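PDB 2RFQ: flavin-dependent monooxygenase, oxygenase subunit HsaA from Rhodococcus sp., which catalyses the FMNH2- and O2-dependent ortho-hydroxylation of the secosteroid phenol 3-HSA to the catechol 3,4-DHSA during cholesterol catabolism. Local coordinates for residues E25-T30 with L355-R360; A63-F68 with D303-L308; S143-A148 with Y176-V181. All coordinates share one frame; numbering follows the deposited sequence. Where two conformers were deposited one is given.

Contact 1. Residues E25-T30 with L355-R360. With 1PS (3-pyridinium-1-ylpropane-1-sulfonate), chain E.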
loop_
_atom_site.group_PDB
_atom_site.type_symbol
_atom_site.label_atom_id
_atom_site.label_comp_id
_atom_site.label_asym_id
_atom_site.label_seq_id
_atom_site.Cartn_x
_atom_site.Cartn_y
_atom_site.Cartn_z
ATOM N N GLU A 25 -17.665 18.100 -23.209
ATOM C CA GLU A 25 -17.099 18.889 -24.304
ATOM C C GLU A 25 -16.527 20.211 -23.813
ATOM O O GLU A 25 -15.547 20.708 -24.368
ATOM C CB GLU A 25 -18.146 19.136 -25.383
ATOM C CG GLU A 25 -18.517 17.888 -26.142
ATOM C CD GLU A 25 -19.659 18.093 -27.107
ATOM O OE1 GLU A 25 -20.384 19.101 -26.982
ATOM O OE2 GLU A 25 -19.835 17.233 -27.993
ATOM N N ARG A 26 -17.126 20.763 -22.755
ATOM C CA ARG A 26 -16.717 22.056 -22.244
ATOM C C ARG A 26 -15.641 21.973 -21.174
ATOM O O ARG A 26 -15.199 23.016 -20.674
ATOM C CB ARG A 26 -17.915 22.785 -21.629
ATOM C CG ARG A 26 -19.016 23.100 -22.617
ATOM C CD ARG A 26 -20.016 23.964 -21.916
ATOM N NE ARG A 26 -20.932 24.549 -22.892
ATOM C CZ ARG A 26 -22.200 24.859 -22.636
ATOM N NH1 ARG A 26 -22.713 24.676 -21.428
ATOM N NH2 ARG A 26 -22.952 25.378 -23.600
ATOM N N ALA A 27 -15.248 20.756 -20.784
ATOM C CA ALA A 27 -14.313 20.633 -19.639
ATOM C C ALA A 27 -13.003 21.433 -19.808
ATOM O O ALA A 27 -12.555 22.061 -18.839
ATOM C CB ALA A 27 -14.042 19.178 -19.310
ATOM N N GLN A 28 -12.382 21.431 -21.004
ATOM C CA GLN A 28 -11.119 22.197 -21.131
ATOM C C GLN A 28 -11.390 23.681 -21.051
ATOM O O GLN A 28 -10.664 24.419 -20.401
ATOM C CB GLN A 28 -10.278 21.878 -22.393
ATOM C CG GLN A 28 -8.865 22.547 -22.298
ATOM C CD GLN A 28 -8.059 22.126 -21.026
ATOM O OE1 GLN A 28 -7.995 20.962 -20.692
ATOM N NE2 GLN A 28 -7.434 23.087 -20.355
ATOM N N GLU A 29 -12.454 24.131 -21.718
ATOM C CA GLU A 29 -12.798 25.538 -21.663
ATOM C C GLU A 29 -13.060 25.989 -20.218
ATOM O O GLU A 29 -12.626 27.069 -19.788
ATOM C CB GLU A 29 -14.014 25.837 -22.550
ATOM C CG GLU A 29 -14.307 27.329 -22.651
ATOM C CD GLU A 29 -15.237 27.685 -23.803
ATOM O OE1 GLU A 29 -15.076 27.102 -24.894
ATOM O OE2 GLU A 29 -16.058 28.603 -23.619
ATOM N N THR A 30 -13.780 25.157 -19.472
ATOM C CA THR A 30 -14.076 25.448 -18.080
ATOM C C THR A 30 -12.776 25.606 -17.283
ATOM O O THR A 30 -12.634 26.537 -16.498
ATOM C CB THR A 30 -14.948 24.320 -17.502
ATOM O OG1 THR A 30 -16.194 24.341 -18.214
ATOM C CG2 THR A 30 -15.193 24.521 -15.987
ATOM N N LEU A 355 -8.212 12.313 -18.594
ATOM C CA LEU A 355 -7.764 11.555 -17.424
ATOM C C LEU A 355 -6.819 12.378 -16.533
ATOM O O LEU A 355 -6.962 12.351 -15.273
ATOM C CB LEU A 355 -7.164 10.223 -17.837
ATOM C CG LEU A 355 -6.600 9.311 -16.760
ATOM C CD1 LEU A 355 -7.673 8.892 -15.735
ATOM C CD2 LEU A 355 -6.011 8.049 -17.434
ATOM N N GLN A 356 -5.860 13.092 -17.142
ATOM C CA GLN A 356 -4.951 13.938 -16.349
ATOM C C GLN A 356 -5.736 15.047 -15.626
ATOM O O GLN A 356 -5.331 15.489 -14.546
ATOM C CB GLN A 356 -3.805 14.523 -17.179
ATOM C CG GLN A 356 -4.251 15.289 -18.416
ATOM C CD GLN A 356 -4.526 16.778 -18.150
ATOM O OE1 GLN A 356 -3.845 17.414 -17.342
ATOM N NE2 GLN A 356 -5.497 17.355 -18.888
ATOM N N ARG A 357 -6.836 15.504 -16.240
ATOM C CA ARG A 357 -7.689 16.516 -15.584
ATOM C C ARG A 357 -8.391 15.950 -14.352
ATOM O O ARG A 357 -8.392 16.592 -13.300
ATOM C CB ARG A 357 -8.707 17.097 -16.567
ATOM C CG ARG A 357 -9.304 18.404 -16.051
ATOM C CD ARG A 357 -10.404 18.878 -16.960
ATOM N NE ARG A 357 -9.883 19.199 -18.283
ATOM C CZ ARG A 357 -10.134 18.504 -19.388
ATOM N NH1 ARG A 357 -10.927 17.439 -19.352
ATOM N NH2 ARG A 357 -9.601 18.899 -20.544
ATOM N N PHE A 358 -9.014 14.767 -14.473
ATOM C CA PHE A 358 -9.646 14.144 -13.309
ATOM C C PHE A 358 -8.621 13.915 -12.213
ATOM O O PHE A 358 -8.926 14.059 -11.029
ATOM C CB PHE A 358 -10.259 12.813 -13.711
ATOM C CG PHE A 358 -11.556 12.938 -14.502
ATOM C CD1 PHE A 358 -12.671 13.620 -13.971
ATOM C CD2 PHE A 358 -11.676 12.316 -15.749
ATOM C CE1 PHE A 358 -13.878 13.687 -14.692
ATOM C CE2 PHE A 358 -12.867 12.396 -16.493
ATOM C CZ PHE A 358 -13.980 13.069 -15.948
ATOM N N TRP A 359 -7.399 13.563 -12.623
ATOM C CA TRP A 359 -6.294 13.313 -11.676
ATOM C C TRP A 359 -5.976 14.581 -10.888
ATOM O O TRP A 359 -6.004 14.569 -9.659
ATOM C CB TRP A 359 -5.073 12.773 -12.468
ATOM C CG TRP A 359 -3.837 12.501 -11.670
ATOM C CD1 TRP A 359 -3.657 11.555 -10.681
ATOM C CD2 TRP A 359 -2.603 13.199 -11.793
ATOM N NE1 TRP A 359 -2.361 11.626 -10.187
ATOM C CE2 TRP A 359 -1.696 12.625 -10.852
ATOM C CE3 TRP A 359 -2.168 14.253 -12.608
ATOM C CZ2 TRP A 359 -0.360 13.065 -10.733
ATOM C CZ3 TRP A 359 -0.835 14.699 -12.480
ATOM C CH2 TRP A 359 0.030 14.121 -11.544
ATOM N N ARG A 360 -5.715 15.689 -11.587
ATOM C CA ARG A 360 -5.421 16.947 -10.884
ATOM C C ARG A 360 -6.598 17.425 -10.067
ATOM O O ARG A 360 -6.443 17.896 -8.923
ATOM C CB ARG A 360 -5.014 18.017 -11.883
ATOM C CG ARG A 360 -3.606 17.741 -12.461
ATOM C CD ARG A 360 -3.196 18.838 -13.453
ATOM N NE ARG A 360 -4.001 18.815 -14.681
ATOM C CZ ARG A 360 -5.003 19.649 -14.965
ATOM N NH1 ARG A 360 -5.377 20.604 -14.108
ATOM N NH2 ARG A 360 -5.654 19.522 -16.111
HETATM N N1 1PS E . -5.311 10.794 -25.430
HETATM C C1 1PS E . -4.119 11.424 -25.562
HETATM C C2 1PS E . -3.915 12.360 -26.579
HETATM C C3 1PS E . -6.329 11.042 -26.280
HETATM C C4 1PS E . -6.177 11.966 -27.321
HETATM C C5 1PS E . -4.956 12.633 -27.466
HETATM C C6 1PS E . -5.511 9.805 -24.354
HETATM C C7 1PS E . -5.567 10.464 -22.976
HETATM C C8 1PS E . -5.947 9.454 -21.892
HETATM S S1 1PS E . -7.608 9.374 -21.646
HETATM O O1 1PS E . -7.806 8.184 -20.776
HETATM O O2 1PS E . -8.347 9.168 -22.921
HETATM O O3 1PS E . -8.069 10.670 -21.057
HETATM O O HOH W 1 -5.650 19.996 -19.361
#
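Gln28 curls its side chain round the NH2 of Arg357, and every step of the glutamine chain can be followed against that nitrogen. CB lies 3.6 Å from Arg357 NH2. CG stands anti to the backbone N (chi1 -170°) and 4.1 Å from Arg357 NH2; the bend at chi2 then brings the amide back toward the arginine, with CD 3.6 Å from the same NH2. At the tip OE1 accepts from Arg357 NH2 at 2.6 Å, a nearly straight bond (176°) that lies in the guanidinium plane but tilts 26° from the amide carbonyl plane. OE1 also takes a bond from water 1 at 2.9 Å, and that water accepts from Gln356 NE2 at 2.7 Å. The other branch, NE2, is tied back to Asp32.

Other groups also hold the guanidinium. The backbone of Ala27 and Gln28 covers one of its faces, Ala27 CB approaches NH1 to 3.6 Å, and Glu31 forms a salt bridge with NE; with the in-plane bond at NH2, these restrain how the group can turn. Further along the helix, Arg360 NE and NH2 both grip Gln356 OE1.

At the start of this helix Leu355 N donates to the sulfonate oxygen O3 of 1PS at 3.0 Å. Through Gln28 and Arg357, helix 27-33 is fastened to helix 354-365, a polar seam between the N-terminal and C-terminal helical regions of the acyl-CoA dehydrogenase fold.

Contact 2. Residues A63-F68 with D303-L308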
loop_
_atom_site.group_PDB
_atom_site.type_symbol
_atom_site.label_atom_id
_atom_site.label_comp_id
_atom_site.label_asym_id
_atom_site.label_seq_id
_atom_site.Cartn_x
_atom_site.Cartn_y
_atom_site.Cartn_z
ATOM N N ALA A 63 -35.548 16.232 -1.436
ATOM C CA ALA A 63 -35.398 14.865 -1.905
ATOM C C ALA A 63 -34.707 13.966 -0.895
ATOM O O ALA A 63 -34.013 14.452 0.003
ATOM C CB ALA A 63 -34.598 14.862 -3.212
ATOM N N ASP A 64 -34.897 12.661 -1.061
ATOM C CA ASP A 64 -33.989 11.638 -0.517
ATOM C C ASP A 64 -32.544 12.092 -0.809
ATOM O O ASP A 64 -32.192 12.354 -1.956
ATOM C CB ASP A 64 -34.314 10.330 -1.265
ATOM C CG ASP A 64 -33.525 9.123 -0.777
ATOM O OD1 ASP A 64 -32.420 9.266 -0.210
ATOM O OD2 ASP A 64 -34.053 8.017 -0.981
ATOM N N PRO A 65 -31.702 12.227 0.233
ATOM C CA PRO A 65 -30.339 12.734 0.003
ATOM C C PRO A 65 -29.514 11.855 -0.911
ATOM O O PRO A 65 -28.604 12.371 -1.570
ATOM C CB PRO A 65 -29.730 12.849 1.422
ATOM C CG PRO A 65 -30.585 11.927 2.261
ATOM C CD PRO A 65 -31.971 11.960 1.656
ATOM N N VAL A 66 -29.844 10.560 -0.997
ATOM C CA VAL A 66 -29.103 9.680 -1.919
ATOM C C VAL A 66 -29.342 10.132 -3.367
ATOM O O VAL A 66 -28.450 10.069 -4.194
ATOM C CB VAL A 66 -29.390 8.188 -1.716
ATOM C CG1 VAL A 66 -28.678 7.352 -2.795
ATOM C CG2 VAL A 66 -28.913 7.763 -0.314
ATOM N N LEU A 67 -30.545 10.590 -3.671
ATOM C CA LEU A 67 -30.809 11.106 -5.019
ATOM C C LEU A 67 -29.898 12.305 -5.309
ATOM O O LEU A 67 -29.299 12.384 -6.384
ATOM C CB LEU A 67 -32.287 11.497 -5.160
ATOM C CG LEU A 67 -32.633 12.249 -6.457
ATOM C CD1 LEU A 67 -32.339 11.487 -7.726
ATOM C CD2 LEU A 67 -34.103 12.654 -6.453
ATOM N N PHE A 68 -29.771 13.208 -4.339
ATOM C CA PHE A 68 -28.926 14.389 -4.511
ATOM C C PHE A 68 -27.471 13.972 -4.769
ATOM O O PHE A 68 -26.841 14.454 -5.736
ATOM C CB PHE A 68 -28.993 15.313 -3.289
ATOM C CG PHE A 68 -28.054 16.481 -3.386
ATOM C CD1 PHE A 68 -28.365 17.570 -4.197
ATOM C CD2 PHE A 68 -26.846 16.483 -2.673
ATOM C CE1 PHE A 68 -27.489 18.661 -4.306
ATOM C CE2 PHE A 68 -25.947 17.560 -2.803
ATOM C CZ PHE A 68 -26.275 18.642 -3.610
ATOM N N ASP A 303 -28.797 4.834 5.333
ATOM C CA ASP A 303 -29.105 4.320 6.668
ATOM C C ASP A 303 -29.546 5.435 7.594
ATOM O O ASP A 303 -30.540 5.297 8.326
ATOM C CB ASP A 303 -27.896 3.579 7.238
ATOM C CG ASP A 303 -27.650 2.235 6.553
ATOM O OD1 ASP A 303 -28.423 1.837 5.654
ATOM O OD2 ASP A 303 -26.697 1.556 6.963
ATOM N N GLU A 304 -28.837 6.567 7.568
ATOM C CA GLU A 304 -29.264 7.701 8.397
ATOM C C GLU A 304 -30.679 8.131 8.006
ATOM O O GLU A 304 -31.548 8.330 8.864
ATOM C CB GLU A 304 -28.300 8.884 8.270
ATOM C CG GLU A 304 -26.847 8.573 8.700
ATOM C CD GLU A 304 -25.946 9.780 8.673
ATOM O OE1 GLU A 304 -26.379 10.855 8.208
ATOM O OE2 GLU A 304 -24.775 9.647 9.115
ATOM N N TYR A 305 -30.911 8.262 6.702
ATOM C CA TYR A 305 -32.187 8.793 6.196
ATOM C C TYR A 305 -33.334 7.849 6.528
ATOM O O TYR A 305 -34.423 8.288 6.910
ATOM C CB TYR A 305 -32.095 9.004 4.682
ATOM C CG TYR A 305 -33.285 9.708 4.085
ATOM C CD1 TYR A 305 -33.646 11.010 4.497
ATOM C CD2 TYR A 305 -34.054 9.081 3.094
ATOM C CE1 TYR A 305 -34.747 11.669 3.933
ATOM C CE2 TYR A 305 -35.139 9.730 2.521
ATOM C CZ TYR A 305 -35.483 11.012 2.938
ATOM O OH TYR A 305 -36.567 11.633 2.365
ATOM N N ALA A 306 -33.083 6.547 6.390
ATOM C CA ALA A 306 -34.127 5.549 6.726
ATOM C C ALA A 306 -34.568 5.677 8.181
ATOM O O ALA A 306 -35.760 5.544 8.494
ATOM C CB ALA A 306 -33.636 4.137 6.447
ATOM N N LEU A 307 -33.604 5.919 9.076
ATOM C CA LEU A 307 -33.945 6.064 10.487
ATOM C C LEU A 307 -34.824 7.294 10.682
ATOM O O LEU A 307 -35.814 7.242 11.387
ATOM C CB LEU A 307 -32.679 6.125 11.351
ATOM C CG LEU A 307 -31.905 4.816 11.437
ATOM C CD1 LEU A 307 -30.498 5.099 11.957
ATOM C CD2 LEU A 307 -32.644 3.878 12.396
ATOM N N LEU A 308 -34.464 8.405 10.039
ATOM C CA LEU A 308 -35.234 9.629 10.150
ATOM C C LEU A 308 -36.657 9.453 9.616
ATOM O O LEU A 308 -37.608 9.911 10.228
ATOM C CB LEU A 308 -34.543 10.781 9.427
ATOM C CG LEU A 308 -33.200 11.175 10.089
ATOM C CD1 LEU A 308 -32.505 12.182 9.174
ATOM C CD2 LEU A 308 -33.457 11.774 11.466
#
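Tyr305, near the C-terminal end of helix 277-309, lays its ring against Asp64 and Pro65, where an Asp N-cap starts helix 65-76. In the acyl-CoA dehydrogenase fold this joins the N-terminal helical region to a long helix of the C-terminal one.

The CH-pi contact comes first. Pro65 CD sits over one face of the phenol ring, 3.4 Å from its centroid and only 12° off the ring normal, a geometry suited to a C-H of CD pointing at the pi cloud. Pro65 CG lies beyond the rim on the CG-CD1 side of the ring, 3.9 Å from Tyr305 CG. The tyrosine reaches this place because its ring carbon CG is anti to the backbone N (chi1 -173°), which carries the ring across to the other helix.

The second kind is van der Waals contact with Asp64. Its carboxylate approaches the ring obliquely, Asp64 CG coming within 3.7 Å of Tyr305 CE2, with the two planes 29° apart. Farther out, the hydroxyl end of the ring passes beside the Asp64 backbone, Tyr305 OH lying 3.9 Å from Asp64 CA. An alanine in place of Tyr305 would remove the ring from both neighbours, and Pro65 would probably lose its CH-pi partner, with a gap opened between the two helices.

Around this pair, Pro65 and Val66 also touch Val301, one turn back on helix 277-309, so the proline is met from two turns of the same helix.

The polar part is internal to the cap. Val66 N donates to Asp64 OD1 at 3.0 Å, reaching the oxygen from above the carboxylate plane, and this same OD1 stands 3.7 Å from Tyr305 CD2.

Contact 3. Residues S143-A148 with Y176-V181. With 1PS (3-pyridinium-1-ylpropane-1-sulfonate), chain F.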
loop_
_atom_site.group_PDB
_atom_site.type_symbol
_atom_site.label_atom_id
_atom_site.label_comp_id
_atom_site.label_asym_id
_atom_site.label_seq_id
_atom_site.Cartn_x
_atom_site.Cartn_y
_atom_site.Cartn_z
ATOM N N SER A 143 -16.320 28.167 -3.805
ATOM C CA SER A 143 -16.547 27.540 -5.102
ATOM C C SER A 143 -17.817 28.034 -5.757
ATOM O O SER A 143 -18.894 28.049 -5.138
ATOM C CB SER A 143 -16.621 26.016 -4.965
ATOM O OG SER A 143 -15.403 25.524 -4.427
ATOM N N GLY A 144 -17.691 28.413 -7.033
ATOM C CA GLY A 144 -18.843 28.896 -7.806
ATOM C C GLY A 144 -19.450 30.209 -7.310
ATOM O O GLY A 144 -20.585 30.526 -7.657
ATOM N N CYS A 145 -18.687 31.001 -6.550
ATOM C CA CYS A 145 -19.249 32.222 -5.965
ATOM C C CYS A 145 -19.806 33.222 -7.008
ATOM O O CYS A 145 -20.745 33.954 -6.708
ATOM C CB CYS A 145 -18.253 32.896 -5.010
ATOM S SG CYS A 145 -16.670 33.321 -5.755
ATOM N N ASP A 146 -19.250 33.245 -8.220
ATOM C CA ASP A 146 -19.770 34.161 -9.247
ATOM C C ASP A 146 -21.210 33.820 -9.640
ATOM O O ASP A 146 -21.960 34.675 -10.134
ATOM C CB ASP A 146 -18.881 34.156 -10.490
ATOM C CG ASP A 146 -19.223 35.280 -11.457
ATOM O OD1 ASP A 146 -19.346 36.446 -11.025
ATOM O OD2 ASP A 146 -19.371 34.985 -12.652
ATOM N N HIS A 147 -21.590 32.567 -9.401
ATOM C CA HIS A 147 -22.893 32.061 -9.829
ATOM C C HIS A 147 -23.951 32.166 -8.759
ATOM O O HIS A 147 -25.011 31.555 -8.882
ATOM C CB HIS A 147 -22.752 30.613 -10.292
ATOM C CG HIS A 147 -21.958 30.491 -11.549
ATOM N ND1 HIS A 147 -22.393 31.019 -12.746
ATOM C CD2 HIS A 147 -20.746 29.930 -11.795
ATOM C CE1 HIS A 147 -21.487 30.778 -13.683
ATOM N NE2 HIS A 147 -20.482 30.116 -13.130
ATOM N N ALA A 148 -23.661 32.937 -7.713
ATOM C CA ALA A 148 -24.578 33.062 -6.578
ATOM C C ALA A 148 -24.793 34.528 -6.273
ATOM O O ALA A 148 -23.957 35.360 -6.630
ATOM C CB ALA A 148 -23.987 32.343 -5.336
ATOM N N TYR A 176 -20.924 42.323 -0.427
ATOM C CA TYR A 176 -19.549 41.805 -0.468
ATOM C C TYR A 176 -18.901 41.949 -1.823
ATOM O O TYR A 176 -19.583 42.204 -2.808
ATOM C CB TYR A 176 -19.459 40.353 0.021
ATOM C CG TYR A 176 -20.276 39.307 -0.704
ATOM C CD1 TYR A 176 -19.862 38.757 -1.929
ATOM C CD2 TYR A 176 -21.437 38.812 -0.119
ATOM C CE1 TYR A 176 -20.605 37.748 -2.559
ATOM C CE2 TYR A 176 -22.193 37.810 -0.735
ATOM C CZ TYR A 176 -21.777 37.285 -1.956
ATOM O OH TYR A 176 -22.563 36.306 -2.537
ATOM N N ARG A 177 -17.580 41.792 -1.850
ATOM C CA ARG A 177 -16.794 41.860 -3.085
ATOM C C ARG A 177 -16.123 40.509 -3.312
ATOM O O ARG A 177 -15.671 39.863 -2.360
ATOM C CB ARG A 177 -15.726 42.953 -2.939
ATOM C CG ARG A 177 -14.932 43.231 -4.182
ATOM C CD ARG A 177 -13.808 44.249 -3.906
ATOM N NE ARG A 177 -12.630 43.669 -3.254
ATOM C CZ ARG A 177 -12.185 44.004 -2.047
ATOM N NH1 ARG A 177 -12.812 44.935 -1.335
ATOM N NH2 ARG A 177 -11.086 43.429 -1.560
ATOM N N ILE A 178 -16.065 40.081 -4.566
ATOM C CA ILE A 178 -15.362 38.847 -4.896
ATOM C C ILE A 178 -14.022 39.221 -5.520
ATOM O O ILE A 178 -13.989 39.975 -6.517
ATOM C CB ILE A 178 -16.184 37.958 -5.867
ATOM C CG1 ILE A 178 -17.453 37.421 -5.178
ATOM C CG2 ILE A 178 -15.340 36.804 -6.361
ATOM C CD1 ILE A 178 -18.462 36.729 -6.123
ATOM N N ASP A 179 -12.931 38.712 -4.931
ATOM C CA ASP A 179 -11.571 38.927 -5.452
ATOM C C ASP A 179 -11.129 37.697 -6.222
ATOM O O ASP A 179 -11.197 36.584 -5.696
ATOM C CB ASP A 179 -10.601 39.206 -4.310
ATOM C CG ASP A 179 -10.713 40.635 -3.798
ATOM O OD1 ASP A 179 -11.419 41.457 -4.438
ATOM O OD2 ASP A 179 -10.098 40.927 -2.755
ATOM N N ASP A 180 -10.692 37.903 -7.467
ATOM C CA ASP A 180 -10.282 36.801 -8.333
ATOM C C ASP A 180 -8.835 36.436 -8.034
ATOM O O ASP A 180 -7.902 37.129 -8.465
ATOM C CB ASP A 180 -10.462 37.181 -9.802
ATOM C CG ASP A 180 -10.026 36.093 -10.739
ATOM O OD1 ASP A 180 -9.859 34.940 -10.286
ATOM O OD2 ASP A 180 -9.861 36.390 -11.944
ATOM N N VAL A 181 -8.666 35.377 -7.247
ATOM C CA VAL A 181 -7.352 34.909 -6.832
ATOM C C VAL A 181 -7.101 33.433 -7.167
ATOM O O VAL A 181 -6.035 32.910 -6.837
ATOM C CB VAL A 181 -7.125 35.089 -5.311
ATOM C CG1 VAL A 181 -7.269 36.554 -4.918
ATOM C CG2 VAL A 181 -8.105 34.217 -4.519
HETATM S S1 1PS F . -18.760 41.360 -7.162
HETATM O O1 1PS F . -17.455 41.648 -6.509
HETATM O O2 1PS F . -18.599 40.298 -8.188
HETATM O O3 1PS F . -19.831 40.957 -6.195
HETATM O O HOH W 2 -21.198 34.607 -4.077
#
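In the beta domain of the acyl-CoA dehydrogenase fold, the loop between strands 132-142 and 150-159 packs against the short strand 177-179, with Cys145 and Ile178 meeting at the centre. The loop begins at Ser143, which by similarity belongs to the FMN site.

Ile178 does most of the touching, and with two branches. Its CD1 rests against the peptide of Cys145, 3.6 Å from O, while CG2 meets Cys145 SG at 3.8 Å. CG1 points anti to the carbonyl carbon (chi1 -67°), which leaves CG2 anti to the backbone N and spreads the two arms over the loop. The thiol of Cys145 is placed between its own N and carbonyl carbon (chi1 57°), and Cys145 also packs on Ser117 of strand 116-119.

Polar atoms complete the joint through a solvent molecule. Water 2 donates to Cys145 O at 2.7 Å and is hydrogen-bonded to Tyr176 OH at 2.7 Å, linking the 3-10 segment of the loop to the tyrosine beside the strand.

On the strand, Arg177 and Asp179 bond through their backbones to strand 193-198, and the N-H of Ile178, between them, is used for the ligand instead. It donates to 1PS O1 at 2.9 Å, almost in line (174°). Arg173, which also binds the ligand, donates to Ala148 O and forms a salt bridge with Asp146. Arg177 bends at chi3 and holds Asp179 side-on, NE to OD1 at 2.8 Å and NH2 to OD2 at 2.9 Å, each on the syn side of the carboxylate. The contact as a whole is a beta-domain loop packed on an edge of strand that binds a sulfonate, the loop starting in what is probably the flavin site.

Contact 1 and contact 3 are the nearest pair, their centres 21 Å apart and closest atoms about 8 Å, without touching. Each has a 1PS molecule whose sulfonate takes a backbone N-H, from Leu355 in contact 1 and Ile178 in contact 3. Contact 2 carries no ligand and lies across the middle of the chain, 31 Å from each of the others between centres. Toward the FMN site inferred by similarity, the side chains of Arg357 and Cys145 are each about 11 Å from that of Trp84, and Cys145 is about 8 Å from Ser119, side chain to side chain. Contacts 1 and 2 join N-terminal to C-terminal helices; contact 3 lies within the beta domain, between those helical regions in sequence.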